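Local coordinates for proto-oncogene vav (Homo sapiens, PDB 6NEW), which probably acts as a guanine nucleotide exchange factor for Rac-type GTPases through a RhoGEF (DH) domain, followed by PH and zinc-binding C1 domains, at residues L186-L189 / V190-T193. Residues are numbered along the deposited sequence; the frame is centred on the assembly and turned at random.
Sequences LQEL and VKHT
L186 and V190 pair one turn apart near the C-terminal part of helix 182-191, in the all-helical RhoGEF (DH) domain. Two regular i to i+4 backbone bonds remain: V190 N to L186 O (3.1 Å) and K191 N to Q187 O (3.2 Å). Beyond them the pattern frays, and H192 N is shared weakly between E188 O and L189 O. T193 OG1 also bonds L189 O, at 2.7 Å, from above the carbonyl plane, 37° out of it; the hydroxyl lies beside its own backbone N and turns back toward L189. On the polar side E188 and K191 run alongside each other, and OE2 of E188 forms a long salt bridge of 3.9 Å to K191 NZ. E188 has CG anti to its N but bends at chi2 (69°), which brings the carboxylate up to the imidazole of H192, the two planes 79° apart. With an alanine here in place of E188, the K191 ammonium would probably lose this distant acidic mate, and a gap is likely to open beside the H192 ring. Apolar packing faces inward: L189 touches I48 of helix 37-71, L112 of helix 112-119 and L202 of helix 196-235, the last also met by T193. Beside the carboxylate, H192 CE1 comes within 3.4 Å of E188 OE2.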
ATOM      1  N   LEU A 186     -20.019  -6.787  -4.591  1.00 42.54           N
ATOM      2  CA  LEU A 186     -20.209  -6.720  -6.038  1.00 42.68           C
ATOM      3  C   LEU A 186     -19.841  -8.032  -6.726  1.00 49.37           C
ATOM      4  O   LEU A 186     -20.358  -8.287  -7.804  1.00 50.31           O
ATOM      5  CB  LEU A 186     -19.471  -5.536  -6.698  1.00 41.01           C
ATOM      6  CG  LEU A 186     -19.882  -4.104  -6.333  1.00 44.99           C
ATOM      7  CD1 LEU A 186     -19.014  -3.118  -7.031  1.00 43.59           C
ATOM      8  CD2 LEU A 186     -21.324  -3.795  -6.690  1.00 47.29           C
ATOM      9  N   GLN A 187     -18.997  -8.882  -6.099  1.00 46.63           N
ATOM     10  CA  GLN A 187     -18.603 -10.178  -6.672  1.00 47.09           C
ATOM     11  C   GLN A 187     -19.809 -11.140  -6.715  1.00 50.89           C
ATOM     12  O   GLN A 187     -20.006 -11.860  -7.699  1.00 50.91           O
ATOM     13  CB  GLN A 187     -17.419 -10.798  -5.890  1.00 48.10           C
ATOM     14  CG  GLN A 187     -16.715 -11.934  -6.637  1.00 57.58           C
ATOM     15  CD  GLN A 187     -15.570 -12.543  -5.866  1.00 83.22           C
ATOM     16  OE1 GLN A 187     -14.541 -11.906  -5.623  1.00 81.66           O
ATOM     17  NE2 GLN A 187     -15.696 -13.818  -5.525  1.00 76.41           N
ATOM     18  N   GLU A 188     -20.628 -11.100  -5.657  1.00 47.47           N
ATOM     19  CA  GLU A 188     -21.811 -11.930  -5.486  1.00 49.02           C
ATOM     20  C   GLU A 188     -22.943 -11.458  -6.386  1.00 53.22           C
ATOM     21  O   GLU A 188     -23.603 -12.281  -7.013  1.00 54.56           O
ATOM     22  CB  GLU A 188     -22.231 -11.960  -4.004  1.00 51.46           C
ATOM     23  CG  GLU A 188     -23.039 -13.192  -3.618  1.00 68.79           C
ATOM     24  CD  GLU A 188     -22.350 -14.547  -3.601  1.00 94.62           C
ATOM     25  OE1 GLU A 188     -21.099 -14.604  -3.673  1.00 84.10           O
ATOM     26  OE2 GLU A 188     -23.075 -15.561  -3.482  1.00 90.67           O
ATOM     27  N   LEU A 189     -23.149 -10.141  -6.470  1.00 49.00           N
ATOM     28  CA  LEU A 189     -24.180  -9.554  -7.314  1.00 49.40           C
ATOM     29  C   LEU A 189     -23.918  -9.858  -8.806  1.00 53.84           C
ATOM     30  O   LEU A 189     -24.862 -10.159  -9.539  1.00 55.02           O
ATOM     31  CB  LEU A 189     -24.299  -8.047  -7.040  1.00 48.63           C
ATOM     32  CG  LEU A 189     -25.363  -7.272  -7.818  1.00 53.40           C
ATOM     33  CD1 LEU A 189     -26.773  -7.766  -7.503  1.00 54.41           C
ATOM     34  CD2 LEU A 189     -25.243  -5.796  -7.559  1.00 56.08           C
ATOM     35  N   VAL A 190     -22.636  -9.828  -9.230  1.00 48.95           N
ATOM     36  CA  VAL A 190     -22.192 -10.147 -10.593  1.00 48.91           C
ATOM     37  C   VAL A 190     -22.503 -11.626 -10.883  1.00 55.94           C
ATOM     38  O   VAL A 190     -23.096 -11.931 -11.918  1.00 57.28           O
ATOM     39  CB  VAL A 190     -20.690  -9.787 -10.808  1.00 51.15           C
ATOM     40  CG1 VAL A 190     -20.090 -10.512 -12.009  1.00 51.09           C
ATOM     41  CG2 VAL A 190     -20.506  -8.283 -10.958  1.00 50.02           C
ATOM     42  N   LYS A 191     -22.151 -12.517  -9.932  1.00 53.53           N
ATOM     43  CA  LYS A 191     -22.365 -13.969  -9.952  1.00 54.77           C
ATOM     44  C   LYS A 191     -23.846 -14.356 -10.202  1.00 60.18           C
ATOM     45  O   LYS A 191     -24.097 -15.409 -10.788  1.00 60.96           O
ATOM     46  CB  LYS A 191     -21.854 -14.552  -8.618  1.00 57.81           C
ATOM     47  CG  LYS A 191     -21.824 -16.073  -8.480  1.00 80.57           C
ATOM     48  CD  LYS A 191     -21.347 -16.442  -7.082  1.00 94.52           C
ATOM     49  CE  LYS A 191     -21.338 -17.924  -6.817  1.00110.94           C
ATOM     50  NZ  LYS A 191     -20.915 -18.210  -5.422  1.00121.00           N
ATOM     51  N   HIS A 192     -24.807 -13.496  -9.796  1.00 57.28           N
ATOM     52  CA  HIS A 192     -26.244 -13.749  -9.938  1.00 59.64           C
ATOM     53  C   HIS A 192     -26.970 -12.879 -10.973  1.00 64.75           C
ATOM     54  O   HIS A 192     -28.184 -13.021 -11.110  1.00 65.98           O
ATOM     55  CB  HIS A 192     -26.958 -13.654  -8.574  1.00 61.50           C
ATOM     56  CG  HIS A 192     -26.456 -14.633  -7.558  1.00 65.73           C
ATOM     57  ND1 HIS A 192     -26.164 -14.239  -6.264  1.00 67.48           N
ATOM     58  CD2 HIS A 192     -26.194 -15.956  -7.681  1.00 68.25           C
ATOM     59  CE1 HIS A 192     -25.746 -15.331  -5.643  1.00 67.49           C
ATOM     60  NE2 HIS A 192     -25.740 -16.387  -6.456  1.00 68.41           N
ATOM     61  N   THR A 193     -26.259 -12.018 -11.721  1.00 61.47           N
ATOM     62  CA  THR A 193     -26.888 -11.198 -12.761  1.00 62.39           C
ATOM     63  C   THR A 193     -26.964 -12.017 -14.063  1.00 69.80           C
ATOM     64  O   THR A 193     -25.926 -12.433 -14.582  1.00 68.87           O
ATOM     65  CB  THR A 193     -26.177  -9.843 -12.891  1.00 66.97           C
ATOM     66  OG1 THR A 193     -26.299  -9.153 -11.646  1.00 65.32           O
ATOM     67  CG2 THR A 193     -26.745  -8.978 -14.017  1.00 65.32           C
TER